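Local coordinates for quinonprotein alcohol dehydrogenase-like protein (Bacteroides thetaiotaomicron VPI-5482, PDB 4R5O) that is of unknown function but binds calcium and joins an immunoglobulin-like beta-sandwich to a seven-bladed beta-propeller of the YVTN repeat family, at residues 70-75 and 96-101; 102-107 and 421-426; 113-118 and 411-416; 330-335 and 375-380; 385-390 and 400-405. All blocks are in the same frame, centred on the assembly; numbering follows the deposited sequence. Where two conformers were deposited one is given.

Contact 1 of 5, residues 70-75 and 96-101; sequences DNPCRA and SNHNFS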
# COMPACT_ATOMS: atom_id res chain seq x y z
N ASP A 70 -15.63 -0.43 14.60
CA ASP A 70 -14.49 -1.24 15.03
C ASP A 70 -13.37 -1.22 13.96
O ASP A 70 -12.34 -1.86 14.13
CB ASP A 70 -14.95 -2.68 15.35
CG ASP A 70 -15.72 -3.42 14.26
OD1 ASP A 70 -15.86 -2.86 13.12
OD2 ASP A 70 -16.21 -4.55 14.54
N ASN A 71 -13.56 -0.41 12.91
CA ASN A 71 -12.58 -0.27 11.84
C ASN A 71 -12.61 1.14 11.23
O ASN A 71 -13.68 1.72 11.15
CB ASN A 71 -12.87 -1.30 10.74
CG ASN A 71 -11.63 -1.97 10.17
OD1 ASN A 71 -10.87 -2.61 10.91
ND2 ASN A 71 -11.45 -1.93 8.85
N PRO A 72 -11.48 1.73 10.75
CA PRO A 72 -11.58 3.01 10.03
C PRO A 72 -12.60 2.89 8.91
O PRO A 72 -12.52 1.94 8.14
CB PRO A 72 -10.16 3.24 9.50
CG PRO A 72 -9.30 2.46 10.39
CD PRO A 72 -10.09 1.23 10.71
N CYS A 73 -13.61 3.78 8.87
CA CYS A 73 -14.68 3.71 7.88
C CYS A 73 -15.27 5.08 7.60
O CYS A 73 -15.02 6.03 8.30
CB CYS A 73 -15.78 2.74 8.34
SG CYS A 73 -16.69 3.28 9.82
N ARG A 74 -16.08 5.13 6.54
CA ARG A 74 -16.90 6.23 6.06
C ARG A 74 -18.04 5.55 5.33
O ARG A 74 -17.80 4.57 4.62
CB ARG A 74 -16.14 7.28 5.21
CG ARG A 74 -15.60 6.78 3.93
CD ARG A 74 -15.26 7.88 2.96
NE ARG A 74 -14.76 7.27 1.72
CZ ARG A 74 -14.47 7.91 0.61
NH1 ARG A 74 -14.64 9.22 0.53
NH2 ARG A 74 -14.01 7.25 -0.45
N ALA A 75 -19.29 5.97 5.60
CA ALA A 75 -20.47 5.35 5.01
C ALA A 75 -21.64 6.32 4.94
O ALA A 75 -21.74 7.24 5.73
CB ALA A 75 -20.88 4.13 5.83
N SER A 96 -15.43 7.30 11.05
CA SER A 96 -14.59 7.10 12.23
C SER A 96 -13.60 8.25 12.37
O SER A 96 -13.12 8.76 11.35
CB SER A 96 -13.85 5.77 12.14
OG SER A 96 -13.11 5.67 10.93
N ASN A 97 -13.27 8.63 13.60
CA ASN A 97 -12.27 9.65 13.87
C ASN A 97 -10.95 8.92 14.08
O ASN A 97 -10.57 8.59 15.21
CB ASN A 97 -12.66 10.55 15.07
CG ASN A 97 -11.65 11.62 15.41
OD1 ASN A 97 -10.96 12.16 14.54
ND2 ASN A 97 -11.55 11.98 16.67
N HIS A 98 -10.29 8.57 12.98
CA HIS A 98 -9.03 7.83 13.04
C HIS A 98 -7.89 8.71 12.49
O HIS A 98 -8.13 9.70 11.78
CB HIS A 98 -9.14 6.49 12.28
CG HIS A 98 -9.42 6.64 10.82
ND1 HIS A 98 -10.71 6.76 10.35
CD2 HIS A 98 -8.56 6.72 9.78
CE1 HIS A 98 -10.59 6.89 9.04
NE2 HIS A 98 -9.32 6.87 8.65
N ASN A 99 -6.64 8.34 12.84
CA ASN A 99 -5.44 9.04 12.42
C ASN A 99 -4.45 8.01 11.88
O ASN A 99 -3.89 7.21 12.65
CB ASN A 99 -4.88 9.86 13.60
CG ASN A 99 -3.70 10.76 13.30
OD1 ASN A 99 -3.17 10.84 12.19
ND2 ASN A 99 -3.28 11.48 14.30
N PHE A 100 -4.28 8.00 10.55
CA PHE A 100 -3.41 7.02 9.89
C PHE A 100 -1.92 7.41 10.00
O PHE A 100 -1.07 6.71 9.44
CB PHE A 100 -3.81 6.82 8.43
CG PHE A 100 -5.03 5.95 8.20
CD1 PHE A 100 -5.23 4.79 8.95
CD2 PHE A 100 -5.87 6.19 7.11
CE1 PHE A 100 -6.29 3.92 8.66
CE2 PHE A 100 -6.92 5.31 6.82
CZ PHE A 100 -7.12 4.18 7.59
N SER A 101 -1.60 8.44 10.80
CA SER A 101 -0.23 8.84 11.11
C SER A 101 0.32 8.05 12.31
O SER A 101 1.53 7.97 12.49
CB SER A 101 -0.18 10.34 11.41
OG SER A 101 -0.74 11.08 10.35
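Cys73 and Ser96 meet where the beta hairpin of strands 74-83 and 86-97, part of the immunoglobulin-like sandwich, opens toward the propeller. The polar half of the contact rests on two hydrogen bonds. Ser96 N gives its hydrogen to Cys73 O at 3.1 Å, whereas Cys73 N turns to a side chain, its bond to Ser96 OG measuring 2.8 Å. A hydroxyl thus stands where a regular antiparallel pair would offer a backbone carbonyl. With chi1 at 54°, OG is flanked by N and C of its own residue, a position from which it also reaches the imidazole: Ser96 OG and His98 ND1 are hydrogen-bonded at 2.7 Å. Two partners therefore hold this buried oxygen, and the second helps to fix the rotation of the His98 ring.

The apolar half gathers round Pro72. Its CB stands squarely over one face of the imidazole in a CH-pi contact, 3.6 Å from the His98 ring centroid and only 5° off the normal. The same Pro72 CB touches Phe100 CZ at 3.7 Å, and the neighbouring CG leans on CE1 of that phenyl ring. Beyond the hairpin, Pro72 O accepts from Ser129 OG and the proline rests on Cys126 of helix 126-129. Within segment 96-101, His98 CD2 lies over the centre of the Phe100 ring, 3.5 Å above its plane.

Contact 2 of 5, residues 102-107 and 421-426; sequences KGFFYV and SQILFN
Phe105 and Leu424 form a hydrogen-bonded antiparallel pair and Tyr106 and Ile423 the non-hydrogen-bonded pair next to it, the axes of strands 103-107 and 422-424 running at 148° to each other. Phe105 N reaches Leu424 O at 2.7 Å, nearly along the C=O axis, while the return bond from Leu424 N to Phe105 O, 3.1 Å, arrives from above the carbonyl plane. Further along, Val107 N donates to Gln422 O and Ser421 N to Val107 O.

On the face bearing Phe105, Val107 and Leu424, the Phe105 ring reaches Asn426 obliquely, its CE2 lying 3.5 Å from Asn426 CB, and Val107 CG2 approaches Leu424 CD1. This pairing is the closure of the beta-propeller, of the kind often called molecular velcro: the last strand of the chain completes the blade begun by strands 103-108, 111-116 and 121-123, and so shuts the ring. Phe100, Phe114 and Phe153 also meet the Phe105 ring, so an alanine here would probably open a gap among these aromatic rings and leave Asn426 CB without its apolar neighbour.

On the other face Phe104 has its CG staggered between its own N and C (chi1 57°), which brings the ring against Ile423, CD1 touching Ile423 CG2 at 3.6 Å. Phe104 CB meanwhile packs against Phe425 CE1. At the far end one water bridges the two segments, giving to Gly103 O at 2.9 Å and accepting from Asn426 N at 3.0 Å.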
# COMPACT_ATOMS: atom_id res chain seq x y z
N LYS A 102 -0.58 7.46 13.11
CA LYS A 102 -0.30 6.74 14.36
C LYS A 102 -0.00 5.24 14.12
O LYS A 102 -0.44 4.38 14.89
CB LYS A 102 -1.52 6.88 15.31
CG LYS A 102 -1.80 8.34 15.72
CD LYS A 102 -0.60 9.00 16.41
CE LYS A 102 -0.83 10.47 16.66
NZ LYS A 102 0.35 11.10 17.31
N GLY A 103 0.83 4.96 13.12
CA GLY A 103 1.24 3.60 12.76
C GLY A 103 1.62 3.47 11.30
O GLY A 103 2.23 4.39 10.73
N PHE A 104 1.28 2.33 10.67
CA PHE A 104 1.60 2.11 9.24
C PHE A 104 0.58 1.23 8.54
O PHE A 104 -0.05 0.38 9.19
CB PHE A 104 3.00 1.46 9.08
CG PHE A 104 3.15 0.14 9.81
CD1 PHE A 104 2.73 -1.05 9.23
CD2 PHE A 104 3.73 0.09 11.07
CE1 PHE A 104 2.87 -2.26 9.91
CE2 PHE A 104 3.86 -1.11 11.75
CZ PHE A 104 3.45 -2.29 11.16
N PHE A 105 0.45 1.39 7.21
CA PHE A 105 -0.39 0.51 6.38
C PHE A 105 0.42 -0.71 6.02
O PHE A 105 1.65 -0.65 6.05
CB PHE A 105 -0.95 1.20 5.12
CG PHE A 105 -1.76 2.48 5.29
CD1 PHE A 105 -3.10 2.43 5.67
CD2 PHE A 105 -1.20 3.72 5.00
CE1 PHE A 105 -3.85 3.60 5.80
CE2 PHE A 105 -1.95 4.89 5.11
CZ PHE A 105 -3.26 4.82 5.51
N TYR A 106 -0.21 -1.82 5.77
CA TYR A 106 0.51 -3.01 5.32
C TYR A 106 -0.40 -3.70 4.34
O TYR A 106 -1.60 -3.84 4.58
CB TYR A 106 1.00 -3.93 6.47
CG TYR A 106 -0.06 -4.58 7.34
CD1 TYR A 106 -0.55 -3.93 8.47
CD2 TYR A 106 -0.49 -5.88 7.10
CE1 TYR A 106 -1.50 -4.53 9.29
CE2 TYR A 106 -1.45 -6.49 7.90
CZ TYR A 106 -1.95 -5.81 9.01
OH TYR A 106 -2.90 -6.39 9.80
N VAL A 107 0.16 -4.02 3.18
CA VAL A 107 -0.55 -4.67 2.08
C VAL A 107 -0.43 -6.17 2.31
O VAL A 107 0.66 -6.73 2.26
CB VAL A 107 0.01 -4.19 0.70
CG1 VAL A 107 -0.73 -4.86 -0.46
CG2 VAL A 107 -0.07 -2.68 0.59
N SER A 421 3.23 -7.76 1.52
CA SER A 421 4.15 -7.50 0.41
C SER A 421 4.87 -6.16 0.53
O SER A 421 5.96 -5.99 -0.05
CB SER A 421 3.40 -7.53 -0.92
OG SER A 421 2.31 -6.63 -0.93
N GLN A 422 4.27 -5.22 1.28
CA GLN A 422 4.77 -3.86 1.44
C GLN A 422 4.16 -3.17 2.65
O GLN A 422 3.05 -3.50 3.02
CB GLN A 422 4.41 -3.11 0.16
CG GLN A 422 4.94 -1.72 0.07
CD GLN A 422 4.73 -1.25 -1.29
OE1 GLN A 422 4.06 -1.90 -2.09
NE2 GLN A 422 5.32 -0.12 -1.59
N ILE A 423 4.89 -2.20 3.24
CA ILE A 423 4.53 -1.35 4.38
C ILE A 423 4.61 0.08 3.90
O ILE A 423 5.57 0.47 3.25
CB ILE A 423 5.46 -1.63 5.61
CG1 ILE A 423 5.21 -3.07 6.13
CG2 ILE A 423 5.26 -0.57 6.74
CD1 ILE A 423 6.00 -3.47 7.20
N LEU A 424 3.57 0.87 4.20
CA LEU A 424 3.43 2.26 3.76
C LEU A 424 3.05 3.17 4.90
O LEU A 424 2.39 2.72 5.82
CB LEU A 424 2.32 2.33 2.67
CG LEU A 424 2.56 1.56 1.39
CD1 LEU A 424 1.27 1.17 0.73
CD2 LEU A 424 3.53 2.29 0.44
N PHE A 425 3.42 4.47 4.80
CA PHE A 425 3.03 5.51 5.77
C PHE A 425 2.02 6.45 5.08
O PHE A 425 1.98 6.47 3.85
CB PHE A 425 4.25 6.26 6.32
CG PHE A 425 5.25 5.33 6.97
CD1 PHE A 425 5.02 4.80 8.24
CD2 PHE A 425 6.43 4.98 6.32
CE1 PHE A 425 5.94 3.93 8.83
CE2 PHE A 425 7.35 4.11 6.91
CZ PHE A 425 7.09 3.58 8.16
N ASN A 426 1.18 7.19 5.86
CA ASN A 426 0.18 8.06 5.25
C ASN A 426 0.73 9.46 4.98
O ASN A 426 0.04 10.28 4.38
CB ASN A 426 -1.06 8.16 6.14
CG ASN A 426 -1.07 9.18 7.24
OD1 ASN A 426 -0.07 9.47 7.89
ND2 ASN A 426 -2.25 9.71 7.51
O HOH W 1 1.27 6.19 8.73

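Contact 3 of 5, residues 113-118 and 411-416; sequences NFYDTE and HTVDCG. With CA (calcium ion), chain M.
Tyr115 presents one ring face to Val413 and an edge to His411. Val413 CG2 lies almost on the ring normal, 3.4 Å from the Tyr115 centroid, in a clear CH-pi contact. The tyrosine edge points toward the imidazole face in an offset edge-to-face pair, the planes at 80° and the centroids 5.4 Å apart. Over one face of the His411 ring, displaced toward its rim, lies Thr117 CG2.

Chi1 of 178° carries the Tyr115 ring away from its own backbone N and across to strand 411-416, where Tyr115 OH and His411 ND1 share a hydrogen bond of 2.9 Å. A phenylalanine in its place would probably leave ND1 of the buried histidine without this mate.

The contact joins the faces of two adjacent propeller blades, whose strand axes here stay 9.5 Å apart, so no backbone pairing spans the interval and side chains do most of the bridging; Phe104 and Tyr106 of the first blade also touch Val413. Thr412 lies between His411 and Val413 but turns its side chain the other way, and its carbonyl O binds a calcium ion at 2.3 Å, with two waters as further ligands.

The chemistry thus alternates along one strand: the side chains of His411 and Val413 bring a single buried polar link and apolar packing to the blade interface, while the backbone between them serves a metal.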
# COMPACT_ATOMS: atom_id res chain seq x y z
N ASN A 113 -4.32 -2.72 4.97
CA ASN A 113 -4.56 -2.98 6.39
C ASN A 113 -3.77 -1.98 7.24
O ASN A 113 -2.67 -1.58 6.83
CB ASN A 113 -4.16 -4.41 6.73
CG ASN A 113 -4.65 -5.44 5.75
OD1 ASN A 113 -5.78 -5.91 5.82
ND2 ASN A 113 -3.80 -5.83 4.82
N PHE A 114 -4.31 -1.53 8.39
CA PHE A 114 -3.57 -0.55 9.18
C PHE A 114 -3.23 -1.07 10.57
O PHE A 114 -4.11 -1.60 11.25
CB PHE A 114 -4.35 0.77 9.33
CG PHE A 114 -3.61 1.85 10.10
CD1 PHE A 114 -2.60 2.59 9.49
CD2 PHE A 114 -3.97 2.17 11.40
CE1 PHE A 114 -1.95 3.62 10.18
CE2 PHE A 114 -3.30 3.18 12.11
CZ PHE A 114 -2.28 3.88 11.50
N TYR A 115 -1.97 -0.89 10.99
CA TYR A 115 -1.52 -1.25 12.32
C TYR A 115 -1.14 0.01 13.10
O TYR A 115 -0.24 0.75 12.70
CB TYR A 115 -0.35 -2.25 12.28
CG TYR A 115 0.17 -2.62 13.65
CD1 TYR A 115 -0.52 -3.51 14.47
CD2 TYR A 115 1.36 -2.09 14.13
CE1 TYR A 115 -0.04 -3.85 15.74
CE2 TYR A 115 1.87 -2.44 15.39
CZ TYR A 115 1.16 -3.33 16.18
OH TYR A 115 1.68 -3.69 17.40
N ASP A 116 -1.82 0.24 14.23
CA ASP A 116 -1.60 1.37 15.12
C ASP A 116 -0.47 1.02 16.11
O ASP A 116 -0.64 0.13 16.95
CB ASP A 116 -2.91 1.71 15.83
CG ASP A 116 -2.97 3.06 16.51
OD1 ASP A 116 -2.00 3.41 17.22
OD2 ASP A 116 -4.02 3.74 16.41
N THR A 117 0.69 1.71 16.00
CA THR A 117 1.84 1.46 16.89
C THR A 117 1.58 2.00 18.32
O THR A 117 2.35 1.66 19.23
CB THR A 117 3.14 2.07 16.32
OG1 THR A 117 2.92 3.46 16.05
CG2 THR A 117 3.63 1.37 15.07
N GLU A 118 0.52 2.80 18.53
CA GLU A 118 0.18 3.34 19.85
C GLU A 118 -0.79 2.40 20.57
O GLU A 118 -0.55 2.09 21.74
CB GLU A 118 -0.41 4.76 19.76
CG GLU A 118 0.63 5.84 19.52
CD GLU A 118 0.13 7.27 19.56
OE1 GLU A 118 -1.10 7.50 19.48
OE2 GLU A 118 0.98 8.18 19.65
N HIS A 411 6.98 -4.40 18.35
CA HIS A 411 5.67 -4.85 17.88
C HIS A 411 5.78 -6.13 17.08
O HIS A 411 6.78 -6.37 16.41
CB HIS A 411 5.00 -3.78 17.00
CG HIS A 411 4.91 -2.43 17.61
ND1 HIS A 411 3.88 -2.08 18.42
CD2 HIS A 411 5.74 -1.37 17.50
CE1 HIS A 411 4.11 -0.83 18.79
NE2 HIS A 411 5.21 -0.36 18.25
N THR A 412 4.72 -6.93 17.12
CA THR A 412 4.58 -8.15 16.33
C THR A 412 3.17 -8.10 15.78
O THR A 412 2.21 -8.04 16.54
CB THR A 412 4.91 -9.40 17.15
OG1 THR A 412 6.24 -9.30 17.67
CG2 THR A 412 4.80 -10.69 16.33
N VAL A 413 3.06 -8.05 14.45
CA VAL A 413 1.78 -8.04 13.75
C VAL A 413 1.60 -9.43 13.14
O VAL A 413 2.39 -9.81 12.28
CB VAL A 413 1.70 -6.91 12.70
CG1 VAL A 413 0.29 -6.80 12.11
CG2 VAL A 413 2.14 -5.58 13.29
N ASP A 414 0.63 -10.20 13.62
CA ASP A 414 0.40 -11.54 13.08
C ASP A 414 -0.35 -11.38 11.78
O ASP A 414 -1.32 -10.63 11.71
CB ASP A 414 -0.35 -12.44 14.09
CG ASP A 414 -0.54 -13.90 13.67
OD1 ASP A 414 0.19 -14.36 12.75
OD2 ASP A 414 -1.39 -14.59 14.30
N CYS A 415 0.16 -12.01 10.72
CA CYS A 415 -0.43 -11.89 9.39
C CYS A 415 -0.97 -13.24 8.92
O CYS A 415 -1.66 -13.30 7.89
CB CYS A 415 0.59 -11.32 8.41
SG CYS A 415 1.08 -9.61 8.77
N GLY A 416 -0.66 -14.30 9.66
CA GLY A 416 -1.10 -15.65 9.35
C GLY A 416 -0.57 -16.19 8.05
O GLY A 416 0.61 -16.07 7.76
CA CA M . 0.29 -8.44 17.72
O HOH W 2 -1.39 -7.51 15.88
O HOH W 3 0.81 -10.93 17.34

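Contact 4 of 5, residues 330-335 and 375-380; sequences GMVASE and APLQLN
Val332 wedges against Leu377 and Leu379 in a largely apolar contact between the inner strands of two successive propeller blades. Segments 330-335 and 375-380 run nearly the same way, their touching parts only 12° apart, yet no regular sheet pairing joins them. A single backbone hydrogen bond spans the gap, from Leu377 N to Gly330 O at 2.9 Å, and it is fairly straight at the hydrogen. Next to it Gly330 packs backbone to ring on Pro376, its N lying 3.6 Å from Pro376 CB.

The valine divides its two branches between the leucines. A chi1 of 67° sets Val332 CG1 astride the backbone, with N to one side and C to the other, where it meets Leu377 CB at 3.7 Å. Val332 CG2, opposite the backbone N, meets Leu379 CB at 3.7 Å. Both leucine side chains cross the valine at about a right angle. Further on, Leu379 CD2 touches Ser334, 3.9 Å from Ser334 CA.

Gln378 points its CB away from this apolar seam and folds back at chi2, so that OE1 takes Leu379 N on an in-plane lone pair at 3.0 Å. Its NE2 donates to Ile423 O, in the chain's last strand.

Around the seam, Leu377 also packs on Tyr341 and Val343 of strand 339-343 and on Val388 of strand 386-392, while Met331, a selenomethionine, turns the other way to Val281 of strand 281-282, in the preceding blade.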
# COMPACT_ATOMS: atom_id res chain seq x y z
N GLY A 330 14.11 -6.07 -0.61
CA GLY A 330 14.73 -4.76 -0.68
C GLY A 330 15.35 -4.20 0.57
O GLY A 330 14.91 -4.49 1.69
N MSE A 331 16.40 -3.39 0.35
CA MSE A 331 17.17 -2.63 1.36
C MSE A 331 16.39 -1.45 1.79
O MSE A 331 15.42 -1.11 1.14
CB MSE A 331 18.54 -2.15 0.80
CG MSE A 331 19.41 -3.25 0.20
SE MSE A 331 21.02 -2.49 -0.52
CE MSE A 331 20.28 -1.35 -1.92
N VAL A 332 16.83 -0.76 2.82
CA VAL A 332 16.17 0.47 3.21
C VAL A 332 17.25 1.38 3.79
O VAL A 332 18.12 0.94 4.53
CB VAL A 332 14.95 0.28 4.16
CG1 VAL A 332 15.34 -0.25 5.54
CG2 VAL A 332 14.13 1.56 4.28
N ALA A 333 17.21 2.65 3.37
CA ALA A 333 18.14 3.68 3.81
C ALA A 333 17.48 4.64 4.80
O ALA A 333 16.30 4.95 4.70
CB ALA A 333 18.64 4.45 2.60
N SER A 334 18.28 5.10 5.74
CA SER A 334 17.91 6.10 6.72
C SER A 334 18.07 7.48 6.12
O SER A 334 19.04 7.72 5.39
CB SER A 334 18.75 5.94 7.98
OG SER A 334 18.45 6.97 8.91
N GLU A 335 17.13 8.39 6.42
CA GLU A 335 17.17 9.78 5.97
C GLU A 335 17.90 10.66 6.96
O GLU A 335 18.29 11.77 6.62
CB GLU A 335 15.74 10.33 5.76
CG GLU A 335 15.01 9.73 4.57
CD GLU A 335 13.55 10.13 4.41
OE1 GLU A 335 12.99 10.84 5.28
OE2 GLU A 335 12.93 9.64 3.43
N ALA A 375 9.79 -10.08 2.44
CA ALA A 375 9.30 -8.82 1.89
C ALA A 375 10.37 -7.76 2.01
O ALA A 375 11.27 -7.96 2.83
CB ALA A 375 8.04 -8.38 2.58
N PRO A 376 10.32 -6.64 1.24
CA PRO A 376 11.35 -5.60 1.42
C PRO A 376 11.32 -4.98 2.81
O PRO A 376 10.26 -4.92 3.43
CB PRO A 376 10.98 -4.56 0.36
CG PRO A 376 9.60 -4.77 0.06
CD PRO A 376 9.35 -6.24 0.20
N LEU A 377 12.49 -4.56 3.31
CA LEU A 377 12.57 -3.86 4.59
C LEU A 377 11.92 -2.50 4.50
O LEU A 377 11.95 -1.87 3.44
CB LEU A 377 14.03 -3.70 5.04
CG LEU A 377 14.88 -4.94 5.32
CD1 LEU A 377 16.33 -4.55 5.52
CD2 LEU A 377 14.34 -5.72 6.52
N GLN A 378 11.35 -2.03 5.61
CA GLN A 378 10.79 -0.68 5.69
C GLN A 378 11.33 -0.02 6.96
O GLN A 378 11.65 -0.68 7.95
CB GLN A 378 9.25 -0.66 5.64
CG GLN A 378 8.59 0.72 5.65
CD GLN A 378 8.94 1.58 4.46
OE1 GLN A 378 10.05 2.07 4.35
NE2 GLN A 378 7.96 1.93 3.65
N LEU A 379 11.49 1.29 6.89
CA LEU A 379 11.98 2.05 8.02
C LEU A 379 11.09 3.22 8.26
O LEU A 379 10.65 3.88 7.31
CB LEU A 379 13.42 2.52 7.78
CG LEU A 379 14.19 3.04 9.00
CD1 LEU A 379 14.68 1.90 9.87
CD2 LEU A 379 15.42 3.79 8.56
N ASN A 380 10.82 3.48 9.54
CA ASN A 380 10.12 4.65 10.00
C ASN A 380 11.16 5.75 10.16
O ASN A 380 12.02 5.63 11.04
CB ASN A 380 9.35 4.35 11.27
CG ASN A 380 8.51 5.49 11.76
OD1 ASN A 380 8.92 6.64 11.79
ND2 ASN A 380 7.32 5.17 12.22

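Contact 5 of 5, residues 385-390 and 400-405; sequences ELYVTY and IVVYSK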
# COMPACT_ATOMS: atom_id res chain seq x y z
N GLU A 385 12.66 3.10 13.61
CA GLU A 385 12.13 1.74 13.72
C GLU A 385 12.19 1.00 12.37
O GLU A 385 11.79 1.55 11.35
CB GLU A 385 10.67 1.77 14.22
CG GLU A 385 10.45 2.20 15.66
CD GLU A 385 9.00 2.47 16.00
OE1 GLU A 385 8.34 3.27 15.29
OE2 GLU A 385 8.52 1.90 17.01
N LEU A 386 12.69 -0.25 12.40
CA LEU A 386 12.82 -1.13 11.23
C LEU A 386 11.69 -2.16 11.25
O LEU A 386 11.48 -2.82 12.26
CB LEU A 386 14.20 -1.83 11.25
CG LEU A 386 14.59 -2.75 10.08
CD1 LEU A 386 14.96 -1.95 8.83
CD2 LEU A 386 15.77 -3.58 10.45
N TYR A 387 10.97 -2.27 10.14
CA TYR A 387 9.89 -3.22 9.97
C TYR A 387 10.35 -4.35 9.09
O TYR A 387 10.58 -4.15 7.90
CB TYR A 387 8.63 -2.55 9.39
CG TYR A 387 8.24 -1.24 10.02
CD1 TYR A 387 7.78 -1.19 11.32
CD2 TYR A 387 8.18 -0.08 9.27
CE1 TYR A 387 7.38 0.02 11.90
CE2 TYR A 387 7.78 1.13 9.84
CZ TYR A 387 7.36 1.17 11.15
OH TYR A 387 6.92 2.33 11.74
N VAL A 388 10.45 -5.53 9.66
CA VAL A 388 10.89 -6.75 9.03
C VAL A 388 9.72 -7.73 8.90
O VAL A 388 9.02 -7.97 9.88
CB VAL A 388 12.04 -7.36 9.85
CG1 VAL A 388 12.62 -8.56 9.14
CG2 VAL A 388 13.13 -6.33 10.12
N THR A 389 9.53 -8.30 7.69
CA THR A 389 8.50 -9.31 7.40
C THR A 389 9.15 -10.69 7.40
O THR A 389 10.03 -10.96 6.59
CB THR A 389 7.79 -9.01 6.09
OG1 THR A 389 7.25 -7.69 6.14
CG2 THR A 389 6.73 -10.01 5.74
N TYR A 390 8.72 -11.55 8.34
CA TYR A 390 9.19 -12.93 8.49
C TYR A 390 8.12 -13.94 8.10
O TYR A 390 6.93 -13.65 8.26
CB TYR A 390 9.59 -13.20 9.95
CG TYR A 390 10.76 -12.41 10.47
CD1 TYR A 390 12.06 -12.80 10.20
CD2 TYR A 390 10.57 -11.34 11.34
CE1 TYR A 390 13.15 -12.11 10.73
CE2 TYR A 390 11.65 -10.64 11.87
CZ TYR A 390 12.95 -11.03 11.56
OH TYR A 390 14.03 -10.35 12.08
N ILE A 400 4.99 -9.28 11.05
CA ILE A 400 5.73 -8.04 10.86
C ILE A 400 6.34 -7.72 12.22
O ILE A 400 5.62 -7.50 13.18
CB ILE A 400 4.91 -6.86 10.25
CG1 ILE A 400 4.33 -7.23 8.88
CG2 ILE A 400 5.78 -5.61 10.17
CD1 ILE A 400 3.33 -6.22 8.35
N VAL A 401 7.67 -7.75 12.31
CA VAL A 401 8.37 -7.43 13.55
C VAL A 401 8.94 -6.03 13.39
O VAL A 401 9.60 -5.74 12.39
CB VAL A 401 9.44 -8.48 13.94
CG1 VAL A 401 10.12 -8.09 15.25
CG2 VAL A 401 8.82 -9.87 14.07
N VAL A 402 8.61 -5.16 14.34
CA VAL A 402 9.04 -3.77 14.41
C VAL A 402 10.14 -3.69 15.45
O VAL A 402 9.87 -3.91 16.64
CB VAL A 402 7.86 -2.79 14.72
CG1 VAL A 402 8.36 -1.35 14.87
CG2 VAL A 402 6.74 -2.89 13.69
N TYR A 403 11.38 -3.42 15.00
CA TYR A 403 12.56 -3.28 15.84
C TYR A 403 12.87 -1.82 16.12
O TYR A 403 12.64 -0.98 15.27
CB TYR A 403 13.79 -3.94 15.19
CG TYR A 403 13.72 -5.44 15.02
CD1 TYR A 403 14.07 -6.30 16.06
CD2 TYR A 403 13.38 -6.01 13.79
CE1 TYR A 403 14.04 -7.68 15.90
CE2 TYR A 403 13.34 -7.40 13.62
CZ TYR A 403 13.67 -8.23 14.69
OH TYR A 403 13.66 -9.60 14.54
N SER A 404 13.47 -1.53 17.26
CA SER A 404 13.93 -0.18 17.56
C SER A 404 15.29 0.05 16.87
O SER A 404 15.88 -0.91 16.37
CB SER A 404 14.04 -0.00 19.08
OG SER A 404 14.99 -0.89 19.65
N LYS A 405 15.81 1.31 16.88
CA LYS A 405 17.14 1.65 16.34
C LYS A 405 18.22 0.70 16.87
O LYS A 405 19.20 0.42 16.18
CB LYS A 405 17.55 3.09 16.71
CG LYS A 405 16.60 4.24 16.37
CD LYS A 405 17.20 5.62 16.72
CE LYS A 405 17.48 5.89 18.19
NZ LYS A 405 18.19 7.18 18.42
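Tyr390 and Tyr403 come from opposite directions and join through their hydroxyls, OH to OH 2.6 Å, at the close-packed end of this contact. Each ring lies with a face over the valine of its own strand, Val388 CG1 for Tyr390 and Val401 CG1 for Tyr403, and an edge toward the valine of the facing strand: Val388 CG2 is 3.7 Å from Tyr403 CE2, Val401 CG2 3.6 Å from Tyr390 CD2. Chi1 near -65° in both swings the ring to the side of the backbone N.

The backbone below is a beta hairpin, strands 386-392 and 397-403 forming the middle of a four-stranded propeller blade. Val388 and Val401 exchange two nearly straight bonds, N to O 2.9 Å from Val388 and 2.8 Å from Val401; Leu386 and Tyr403 make a second pair, the bond from Leu386 N more bent. On the opposite face Tyr387 runs alongside Val402, and Tyr387 OH accepts from Asn380 ND2.

Toward Glu385 the packing thins. This partly exposed residue lays its extended chain obliquely past Val402, with OE2 3.9 Å from Val402 CG1, while OE1 bonds to Ser383 OG. Ser404 and the exposed Lys405 turn their side chains away from the facing strand.

Contact 1 closes first along the chain, in the sandwich domain; contact 2 then spans the whole propeller, with contact 3 nested inside it and contacts 4 and 5, in series, inside contact 3. Contacts 2 and 3, centres 9 Å apart, share the blade of strands 103-108 and 111-116. Contact 5 lies within the blade of strands 371-379, 386-392, 397-403 and 409-416, which contacts 3 and 4 link to the blades on its two sides, so that blade is tied to both neighbours near the point where the ring closes. Phe100 and Ser101 of contact 1 touch Phe105 and Asn426 of contact 2: the junction between the domains rests directly on that closure.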